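Local coordinates for SusD/RagB family nutrient-binding outer membrane lipoprotein (Bacteroides vulgatus, PDB 4F7A) that probably binds glycans, perhaps mucin O-glycans, at the outer membrane as a SusD-like lipoprotein with a helical, TPR-like fold, at residues Q50-D55 and F61-S66; P45-Q50 and A253-W258; G31-Y36 and W432-E437. One frame throughout, in Å; residues are numbered along the deposited sequence.

Interaction 1 (Q50-D55 and F61-S66); sequences QNLNHD and FHDFAS
Asp-55 and Phe-61 meet twice, once through the backbone and once through their side chains. Phe-61 N donates to Asp-55 O over 3.1 Å at an N-H...O angle of 148°, joining the strand that begins at Phe-61 to the short helix before it. Phe-61 holds CG beside its backbone N (chi1 -63°), and this sets its ring beside Asp-55, with CB of Asp-55 coming up to the ring edge at 4.0 Å from CD2.

The carboxylate of Asp-55 is gripped within its own segment. Gln-50 NE2 donates to Asp-55 OD1 over 2.9 Å, with the oxygen lying in the amide plane of Gln-50; OD1 is met on its syn side, the nitrogen somewhat tilted from the carboxylate plane. The other oxygen, OD2, receives Asn-51 ND2 on its anti lone pair, also at 2.9 Å and nearly straight (167°). With both oxygens engaged, the carboxylate is fixed in its rotation, and the two amides are orientated in turn. With an alanine here both acceptors go, and the Asn-51 amide would probably lose its mate and be freer to turn.

The opposite end of the Asn-51 amide is also used: one water donates to Asn-51 OD1 (2.8 Å) and to Asp-63 OD2 (2.9 Å), bridging the segments. Leu-52 CD2 lies 4.0 Å from the same Asp-63 oxygen. Asp-63 OD1 meanwhile accepts from Ala-65 N in an Asx turn, which shapes the chain as it leaves the strand.

The residues that touch across the contact are all buried. Trp-46 of helix 44-51 packs against both Asn-51 and Asp-55, the Trp-432 ring meets the Phe-61 ring at a slant, and His-62 pairs through its backbone with Tyr-262, making strand 61-62 one half of a two-stranded antiparallel sheet with 262-263.

Interaction 2 (P45-Q50 and A253-W258); sequences PWQTFQ and AGVAGW
Val-255 faces Trp-46 and Gln-47, and the apolar part of the contact is built on one of its methyls. CG2 comes to the edge of the Trp-46 indole, in the ring plane, 3.7 Å from CZ3 and equally near CE3. The approach is therefore edge-on, with the two side chains crossing at about a right angle. The aliphatic start of Gln-47 touches the same methyl, its CB lying 4.1 Å from Val-255 CG2. Because Val-255 turns CG1 anti to its backbone N (chi1 -179°), CG2 is the branch left facing helix 44-51, which carries a wider pi-type turn at 47-50.

The polar part is a meeting of amide and indole, without any direct hydrogen bond between the segments. Gln-47 stretches out fully beyond CG, and its OE1 reaches the edge of the Trp-258 ring, 3.5 Å from CZ3. The amide and indole planes stand 63° apart, so they do not stack. NE2 of Gln-47 has a weak hydrogen bond to Glu-260, just past the second segment. Trp-258 also folds back on its own helix end: Gly-254 O sits 3.7 Å above one indole face, toward the rim, with Val-255 CA over that same face.

Burial grades across the contact, from the enclosed Trp-46 and Val-255 to the exposed Trp-258. Trp-46 is enclosed further by Tyr-33 and by Pro-251 and Leu-252. The arrangement is plain side-chain packing between helix 44-51 and helix 251-257 with the residue that follows it, far apart in sequence but brought together in the predominantly helical SusD-like fold.

Interaction 3 (G31-Y36 and W432-E437); sequences GIYFNY and WPEGME
The N-terminal end of helix 435-445, capped by Glu-434, is what the phenol of Tyr-33 approaches in this buried contact. Glu-434 is the N-cap residue, and its carboxylate folds back on the helix start: OE1 accepts from Glu-437 N at 2.9 Å, met on the syn side, while OE2 takes Met-436 N (selenomethionine) at 3.0 Å from above the carboxylate plane. Chi2 of -66° bends the chain so that the carboxylate can reach both amides. Arg-127 forms a salt bridge with OE2, and Gln-50 donates to the same oxygen, so the cap is braced from outside as well.

Tyr-33, the centre of an inverse gamma turn in the loop between helices 15-30 and 44-51, brings the N-terminal part of this TPR-like, largely helical fold up to helix 435-445. Its direct contacts are loose: CE1 lies 4.4 Å from Glu-434 CG, and OH is 4.5 Å from Pro-433 CG. A water makes the polar link, accepting from Tyr-33 OH at 2.6 Å and donating to Pro-433 O at 2.7 Å. Pro-433 follows a cis peptide bond, and its CB rests over the centre of the Trp-432 ring, 3.7 Å above the plane.

In the fold
From the N terminus, the chain leaves helix 15-30 and enters the loop 31-36, whose partner in interaction 3 comes only after 395 intervening residues; this contact closes the longest of the three loops. Within it, helix 44-51 pairs with helix 251-257 in interaction 2, closing a loop of about 200 residues, and that loop in turn encloses interaction 1, a local turn-back from 50-55 to strand 61-62. The three are thus nested and none crosses another. Gln-50 belongs to both interactions 1 and 2, and also connects both to interaction 3. Together the contacts tie helix 44-51 and the helix 54-57 that follows it to strand 61-62, helix 251-257 and the start of helix 435-445.

Interaction 1 (Q50-D55 and F61-S66)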
loop_
_atom_site.group_PDB
_atom_site.type_symbol
_atom_site.label_atom_id
_atom_site.label_comp_id
_atom_site.label_asym_id
_atom_site.label_seq_id
_atom_site.Cartn_x
_atom_site.Cartn_y
_atom_site.Cartn_z
ATOM N N GLN A 50 8.101 3.796 5.883
ATOM C CA GLN A 50 6.746 4.051 5.459
ATOM C C GLN A 50 5.968 5.120 6.227
ATOM O O GLN A 50 5.179 5.851 5.617
ATOM C CB GLN A 50 6.028 2.697 5.507
ATOM C CG GLN A 50 4.577 2.704 5.553
ATOM C CD GLN A 50 3.955 1.379 5.106
ATOM O OE1 GLN A 50 4.629 0.340 4.905
ATOM N NE2 GLN A 50 2.662 1.415 4.975
ATOM N N ASN A 51 6.106 5.190 7.551
ATOM C CA ASN A 51 5.162 6.003 8.320
ATOM C C ASN A 51 5.288 7.495 8.056
ATOM O O ASN A 51 4.271 8.200 7.953
ATOM C CB ASN A 51 5.250 5.733 9.823
ATOM C CG ASN A 51 4.033 6.230 10.571
ATOM O OD1 ASN A 51 4.165 7.006 11.513
ATOM N ND2 ASN A 51 2.814 5.784 10.148
ATOM N N LEU A 52 6.521 7.974 7.914
ATOM C CA LEU A 52 6.740 9.391 7.618
ATOM C C LEU A 52 6.724 9.741 6.118
ATOM O O LEU A 52 6.965 10.897 5.740
ATOM C CB LEU A 52 8.019 9.880 8.256
ATOM C CG LEU A 52 8.032 9.997 9.773
ATOM C CD1 LEU A 52 9.470 10.154 10.252
ATOM C CD2 LEU A 52 7.160 11.169 10.278
ATOM N N ASN A 53 6.451 8.752 5.272
ATOM C CA ASN A 53 6.269 8.968 3.845
ATOM C C ASN A 53 4.849 8.540 3.418
ATOM O O ASN A 53 3.885 9.285 3.565
ATOM C CB ASN A 53 7.352 8.193 3.080
ATOM C CG ASN A 53 8.727 8.675 3.401
ATOM O OD1 ASN A 53 9.134 9.753 2.956
ATOM N ND2 ASN A 53 9.463 7.889 4.152
ATOM N N HIS A 54 4.718 7.310 2.963
ATOM C CA HIS A 54 3.477 6.826 2.366
ATOM C C HIS A 54 2.265 6.979 3.269
ATOM O O HIS A 54 1.192 7.286 2.794
ATOM C CB HIS A 54 3.616 5.349 1.998
ATOM C CG HIS A 54 4.884 5.033 1.275
ATOM N ND1 HIS A 54 6.126 5.169 1.860
ATOM C CD2 HIS A 54 5.103 4.527 0.037
ATOM C CE1 HIS A 54 7.058 4.793 0.999
ATOM N NE2 HIS A 54 6.463 4.405 -0.117
ATOM N N ASP A 55 2.426 6.698 4.553
ATOM C CA ASP A 55 1.289 6.699 5.479
ATOM C C ASP A 55 0.737 8.109 5.659
ATOM O O ASP A 55 -0.451 8.278 5.938
ATOM C CB ASP A 55 1.696 6.125 6.840
ATOM C CG ASP A 55 1.799 4.593 6.845
ATOM O OD1 ASP A 55 1.474 3.943 5.819
ATOM O OD2 ASP A 55 2.206 4.044 7.893
ATOM N N PHE A 61 -2.466 9.123 8.072
ATOM C CA PHE A 61 -1.777 9.396 9.347
ATOM C C PHE A 61 -0.940 10.658 9.315
ATOM O O PHE A 61 -0.552 11.158 8.253
ATOM C CB PHE A 61 -0.881 8.217 9.769
ATOM C CG PHE A 61 -1.630 6.946 10.041
ATOM C CD1 PHE A 61 -2.470 6.845 11.144
ATOM C CD2 PHE A 61 -1.480 5.837 9.212
ATOM C CE1 PHE A 61 -3.173 5.676 11.398
ATOM C CE2 PHE A 61 -2.189 4.646 9.475
ATOM C CZ PHE A 61 -3.043 4.591 10.568
ATOM N N HIS A 62 -0.665 11.188 10.504
ATOM C CA HIS A 62 0.250 12.325 10.643
ATOM C C HIS A 62 0.868 12.294 12.024
ATOM O O HIS A 62 0.260 11.813 12.978
ATOM C CB HIS A 62 -0.477 13.653 10.395
ATOM C CG HIS A 62 0.416 14.753 9.913
ATOM N ND1 HIS A 62 1.351 15.355 10.726
ATOM C CD2 HIS A 62 0.523 15.357 8.704
ATOM C CE1 HIS A 62 1.993 16.289 10.042
ATOM N NE2 HIS A 62 1.511 16.308 8.808
ATOM N N ASP A 63 2.117 12.728 12.110
ATOM C CA ASP A 63 2.800 12.883 13.373
ATOM C C ASP A 63 2.292 14.146 14.071
ATOM O O ASP A 63 1.607 14.952 13.451
ATOM C CB ASP A 63 4.316 12.912 13.114
ATOM C CG ASP A 63 5.122 12.345 14.277
ATOM O OD1 ASP A 63 4.942 12.852 15.395
ATOM O OD2 ASP A 63 5.921 11.401 14.076
ATOM N N PHE A 64 2.585 14.306 15.360
ATOM C CA PHE A 64 2.246 15.543 16.076
ATOM C C PHE A 64 3.460 16.459 16.250
ATOM O O PHE A 64 3.309 17.628 16.641
ATOM C CB PHE A 64 1.652 15.242 17.466
ATOM C CG PHE A 64 2.683 14.846 18.492
ATOM C CD1 PHE A 64 3.282 13.605 18.456
ATOM C CD2 PHE A 64 3.069 15.737 19.487
ATOM C CE1 PHE A 64 4.257 13.250 19.397
ATOM C CE2 PHE A 64 4.038 15.383 20.435
ATOM C CZ PHE A 64 4.633 14.140 20.378
ATOM N N ALA A 65 4.654 15.936 15.987
ATOM C CA ALA A 65 5.868 16.633 16.394
ATOM C C ALA A 65 6.154 17.764 15.440
ATOM O O ALA A 65 6.506 17.525 14.268
ATOM C CB ALA A 65 7.079 15.667 16.486
ATOM N N SER A 66 6.034 18.997 15.940
ATOM C CA SER A 66 6.337 20.192 15.109
ATOM C C SER A 66 7.778 20.228 14.586
ATOM O O SER A 66 8.054 20.820 13.530
ATOM C CB SER A 66 5.994 21.488 15.848
ATOM O OG SER A 66 4.586 21.675 15.820
HETATM O O HOH W 1 5.909 8.830 12.777
#

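Interaction 2 (P45-Q50 and A253-W258)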
loop_
_atom_site.group_PDB
_atom_site.type_symbol
_atom_site.label_atom_id
_atom_site.label_comp_id
_atom_site.label_asym_id
_atom_site.label_seq_id
_atom_site.Cartn_x
_atom_site.Cartn_y
_atom_site.Cartn_z
ATOM N N PRO A 45 13.203 1.743 12.193
ATOM C CA PRO A 45 13.380 1.714 10.717
ATOM C C PRO A 45 12.084 1.850 9.941
ATOM O O PRO A 45 12.013 2.628 8.982
ATOM C CB PRO A 45 14.034 0.349 10.465
ATOM C CG PRO A 45 14.735 0.069 11.757
ATOM C CD PRO A 45 13.730 0.510 12.785
ATOM N N TRP A 46 11.041 1.155 10.385
ATOM C CA TRP A 46 9.746 1.231 9.724
ATOM C C TRP A 46 9.209 2.661 9.716
ATOM O O TRP A 46 8.536 3.066 8.763
ATOM C CB TRP A 46 8.740 0.277 10.375
ATOM C CG TRP A 46 7.415 0.318 9.711
ATOM C CD1 TRP A 46 7.048 -0.355 8.578
ATOM C CD2 TRP A 46 6.289 1.122 10.083
ATOM N NE1 TRP A 46 5.766 -0.051 8.247
ATOM C CE2 TRP A 46 5.264 0.853 9.149
ATOM C CE3 TRP A 46 6.025 1.992 11.144
ATOM C CZ2 TRP A 46 4.005 1.465 9.214
ATOM C CZ3 TRP A 46 4.747 2.588 11.223
ATOM C CH2 TRP A 46 3.771 2.336 10.248
ATOM N N GLN A 47 9.516 3.434 10.759
ATOM C CA GLN A 47 8.978 4.777 10.861
ATOM C C GLN A 47 9.365 5.623 9.648
ATOM O O GLN A 47 8.531 6.358 9.128
ATOM C CB GLN A 47 9.384 5.466 12.161
ATOM C CG GLN A 47 8.778 6.892 12.306
ATOM C CD GLN A 47 9.307 7.637 13.535
ATOM O OE1 GLN A 47 10.474 7.496 13.888
ATOM N NE2 GLN A 47 8.460 8.453 14.160
ATOM N N THR A 48 10.612 5.502 9.183
ATOM C CA THR A 48 11.046 6.206 7.942
ATOM C C THR A 48 10.814 5.429 6.653
ATOM O O THR A 48 10.661 6.025 5.588
ATOM C CB THR A 48 12.538 6.656 8.022
ATOM O OG1 THR A 48 13.393 5.505 8.015
ATOM C CG2 THR A 48 12.802 7.487 9.303
ATOM N N PHE A 49 10.796 4.101 6.729
ATOM C CA PHE A 49 10.424 3.230 5.591
ATOM C C PHE A 49 9.088 3.680 5.006
ATOM O O PHE A 49 8.973 3.990 3.816
ATOM C CB PHE A 49 10.332 1.763 6.084
ATOM C CG PHE A 49 10.250 0.707 4.979
ATOM C CD1 PHE A 49 9.087 0.487 4.275
ATOM C CD2 PHE A 49 11.331 -0.116 4.713
ATOM C CE1 PHE A 49 9.031 -0.505 3.286
ATOM C CE2 PHE A 49 11.274 -1.104 3.755
ATOM C CZ PHE A 49 10.134 -1.289 3.029
ATOM N N GLN A 50 8.101 3.796 5.883
ATOM C CA GLN A 50 6.746 4.051 5.459
ATOM C C GLN A 50 5.968 5.120 6.227
ATOM O O GLN A 50 5.179 5.851 5.617
ATOM C CB GLN A 50 6.028 2.697 5.507
ATOM C CG GLN A 50 4.577 2.704 5.553
ATOM C CD GLN A 50 3.955 1.379 5.106
ATOM O OE1 GLN A 50 4.629 0.340 4.905
ATOM N NE2 GLN A 50 2.662 1.415 4.975
ATOM N N ALA A 253 1.917 -0.248 15.593
ATOM C CA ALA A 253 1.596 -0.239 16.998
ATOM C C ALA A 253 2.773 0.285 17.788
ATOM O O ALA A 253 2.575 0.957 18.800
ATOM C CB ALA A 253 1.158 -1.679 17.508
ATOM N N GLY A 254 3.990 0.007 17.318
ATOM C CA GLY A 254 5.188 0.536 17.952
ATOM C C GLY A 254 5.280 2.047 17.881
ATOM O O GLY A 254 5.535 2.692 18.899
ATOM N N VAL A 255 5.057 2.610 16.687
ATOM C CA VAL A 255 5.029 4.073 16.504
ATOM C C VAL A 255 3.853 4.704 17.263
ATOM O O VAL A 255 3.994 5.796 17.833
ATOM C CB VAL A 255 5.043 4.465 15.010
ATOM C CG1 VAL A 255 5.029 5.978 14.815
ATOM C CG2 VAL A 255 6.283 3.840 14.317
ATOM N N ALA A 256 2.720 4.010 17.311
ATOM C CA ALA A 256 1.578 4.465 18.125
ATOM C C ALA A 256 1.977 4.540 19.601
ATOM O O ALA A 256 1.564 5.464 20.315
ATOM C CB ALA A 256 0.397 3.582 17.963
ATOM N N GLY A 257 2.787 3.579 20.046
ATOM C CA GLY A 257 3.277 3.554 21.414
ATOM C C GLY A 257 4.165 4.739 21.736
ATOM O O GLY A 257 4.247 5.143 22.879
ATOM N N TRP A 258 4.825 5.302 20.732
ATOM C CA TRP A 258 5.580 6.543 20.914
ATOM C C TRP A 258 4.715 7.809 20.863
ATOM O O TRP A 258 5.220 8.909 21.017
ATOM C CB TRP A 258 6.643 6.684 19.838
ATOM C CG TRP A 258 7.663 5.613 19.808
ATOM C CD1 TRP A 258 7.983 4.739 20.811
ATOM C CD2 TRP A 258 8.573 5.350 18.733
ATOM N NE1 TRP A 258 9.028 3.928 20.407
ATOM C CE2 TRP A 258 9.403 4.283 19.137
ATOM C CE3 TRP A 258 8.772 5.919 17.473
ATOM C CZ2 TRP A 258 10.406 3.764 18.314
ATOM C CZ3 TRP A 258 9.766 5.399 16.657
ATOM C CH2 TRP A 258 10.575 4.342 17.088
#

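Interaction 3 (G31-Y36 and W432-E437)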
loop_
_atom_site.group_PDB
_atom_site.type_symbol
_atom_site.label_atom_id
_atom_site.label_comp_id
_atom_site.label_asym_id
_atom_site.label_seq_id
_atom_site.Cartn_x
_atom_site.Cartn_y
_atom_site.Cartn_z
ATOM N N GLY A 31 9.962 -8.421 6.315
ATOM C CA GLY A 31 10.596 -7.294 5.649
ATOM C C GLY A 31 9.718 -6.552 4.650
ATOM O O GLY A 31 10.172 -5.587 4.052
ATOM N N ILE A 32 8.481 -6.994 4.457
ATOM C CA ILE A 32 7.551 -6.311 3.517
ATOM C C ILE A 32 6.976 -5.025 4.173
ATOM O O ILE A 32 7.308 -3.927 3.741
ATOM C CB ILE A 32 6.431 -7.258 3.033
ATOM C CG1 ILE A 32 7.027 -8.448 2.268
ATOM C CG2 ILE A 32 5.382 -6.479 2.169
ATOM C CD1 ILE A 32 6.051 -9.661 2.116
ATOM N N TYR A 33 6.099 -5.185 5.178
ATOM C CA TYR A 33 5.686 -4.094 6.117
ATOM C C TYR A 33 6.753 -4.134 7.188
ATOM O O TYR A 33 6.630 -4.821 8.234
ATOM C CB TYR A 33 4.327 -4.402 6.697
ATOM C CG TYR A 33 3.550 -3.282 7.388
ATOM C CD1 TYR A 33 2.903 -2.277 6.655
ATOM C CD2 TYR A 33 3.359 -3.303 8.753
ATOM C CE1 TYR A 33 2.129 -1.314 7.286
ATOM C CE2 TYR A 33 2.585 -2.354 9.383
ATOM C CZ TYR A 33 1.969 -1.367 8.646
ATOM O OH TYR A 33 1.195 -0.446 9.300
ATOM N N PHE A 34 7.834 -3.448 6.855
ATOM C CA PHE A 34 9.160 -3.784 7.342
ATOM C C PHE A 34 9.243 -3.705 8.846
ATOM O O PHE A 34 9.001 -2.657 9.428
ATOM C CB PHE A 34 10.187 -2.833 6.721
ATOM C CG PHE A 34 11.606 -3.178 7.053
ATOM C CD1 PHE A 34 12.173 -2.748 8.241
ATOM C CD2 PHE A 34 12.379 -3.918 6.175
ATOM C CE1 PHE A 34 13.473 -3.059 8.560
ATOM C CE2 PHE A 34 13.694 -4.237 6.492
ATOM C CZ PHE A 34 14.242 -3.804 7.675
ATOM N N ASN A 35 9.584 -4.821 9.482
ATOM C CA ASN A 35 9.960 -4.771 10.898
ATOM C C ASN A 35 10.932 -5.883 11.235
ATOM O O ASN A 35 10.819 -6.569 12.262
ATOM C CB ASN A 35 8.736 -4.767 11.798
ATOM C CG ASN A 35 8.970 -4.002 13.095
ATOM O OD1 ASN A 35 9.804 -3.078 13.147
ATOM N ND2 ASN A 35 8.225 -4.359 14.145
ATOM N N TYR A 36 11.909 -6.027 10.352
ATOM C CA TYR A 36 12.953 -7.011 10.477
ATOM C C TYR A 36 14.122 -6.432 11.253
ATOM O O TYR A 36 14.647 -5.366 10.905
ATOM C CB TYR A 36 13.422 -7.448 9.078
ATOM C CG TYR A 36 14.697 -8.271 9.100
ATOM C CD1 TYR A 36 14.697 -9.567 9.599
ATOM C CD2 TYR A 36 15.896 -7.737 8.669
ATOM C CE1 TYR A 36 15.873 -10.323 9.655
ATOM C CE2 TYR A 36 17.070 -8.480 8.716
ATOM C CZ TYR A 36 17.045 -9.767 9.201
ATOM O OH TYR A 36 18.199 -10.483 9.248
ATOM N N TRP A 432 -6.974 0.531 4.748
ATOM C CA TRP A 432 -6.432 1.059 5.996
ATOM C C TRP A 432 -5.996 -0.103 6.896
ATOM O O TRP A 432 -6.715 -1.107 6.989
ATOM C CB TRP A 432 -7.518 1.894 6.696
ATOM C CG TRP A 432 -7.074 2.628 7.929
ATOM C CD1 TRP A 432 -6.639 3.919 7.995
ATOM C CD2 TRP A 432 -6.976 2.108 9.255
ATOM N NE1 TRP A 432 -6.290 4.233 9.270
ATOM C CE2 TRP A 432 -6.502 3.141 10.071
ATOM C CE3 TRP A 432 -7.283 0.869 9.846
ATOM C CZ2 TRP A 432 -6.319 2.984 11.450
ATOM C CZ3 TRP A 432 -7.082 0.723 11.197
ATOM C CH2 TRP A 432 -6.609 1.771 11.982
ATOM N N PRO A 433 -4.834 0.026 7.577
ATOM C CA PRO A 433 -3.932 1.187 7.698
ATOM C C PRO A 433 -2.738 1.214 6.738
ATOM O O PRO A 433 -1.772 1.970 6.967
ATOM C CB PRO A 433 -3.423 1.040 9.112
ATOM C CG PRO A 433 -3.285 -0.493 9.252
ATOM C CD PRO A 433 -4.421 -1.067 8.472
ATOM N N GLU A 434 -2.816 0.436 5.669
ATOM C CA GLU A 434 -1.647 0.179 4.816
ATOM C C GLU A 434 -1.486 1.302 3.800
ATOM O O GLU A 434 -2.100 1.289 2.731
ATOM C CB GLU A 434 -1.763 -1.188 4.120
ATOM C CG GLU A 434 -0.398 -1.809 3.759
ATOM C CD GLU A 434 0.314 -0.992 2.709
ATOM O OE1 GLU A 434 -0.139 -1.072 1.549
ATOM O OE2 GLU A 434 1.304 -0.270 3.042
ATOM N N GLY A 435 -0.609 2.240 4.131
ATOM C CA GLY A 435 -0.478 3.486 3.395
ATOM C C GLY A 435 0.118 3.376 2.002
ATOM O O GLY A 435 -0.139 4.236 1.156
HETATM N N MSE A 436 0.933 2.361 1.742
HETATM C CA MSE A 436 1.541 2.232 0.398
HETATM C C MSE A 436 0.511 1.964 -0.688
HETATM O O MSE A 436 0.486 2.675 -1.682
HETATM C CB MSE A 436 2.643 1.189 0.325
HETATM C CG MSE A 436 3.778 1.454 1.261
HETATM SE SE MSE A 436 5.465 0.851 0.482
HETATM C CE MSE A 436 6.592 1.435 1.934
ATOM N N GLU A 437 -0.343 0.962 -0.517
ATOM C CA GLU A 437 -1.364 0.739 -1.548
ATOM C C GLU A 437 -2.256 1.969 -1.703
ATOM O O GLU A 437 -2.595 2.373 -2.835
ATOM C CB GLU A 437 -2.188 -0.510 -1.262
ATOM C CG GLU A 437 -3.153 -0.876 -2.410
ATOM C CD GLU A 437 -2.487 -1.063 -3.775
ATOM O OE1 GLU A 437 -1.259 -1.306 -3.847
ATOM O OE2 GLU A 437 -3.197 -0.950 -4.810
HETATM O O HOH W 2 0.650 1.822 8.214
#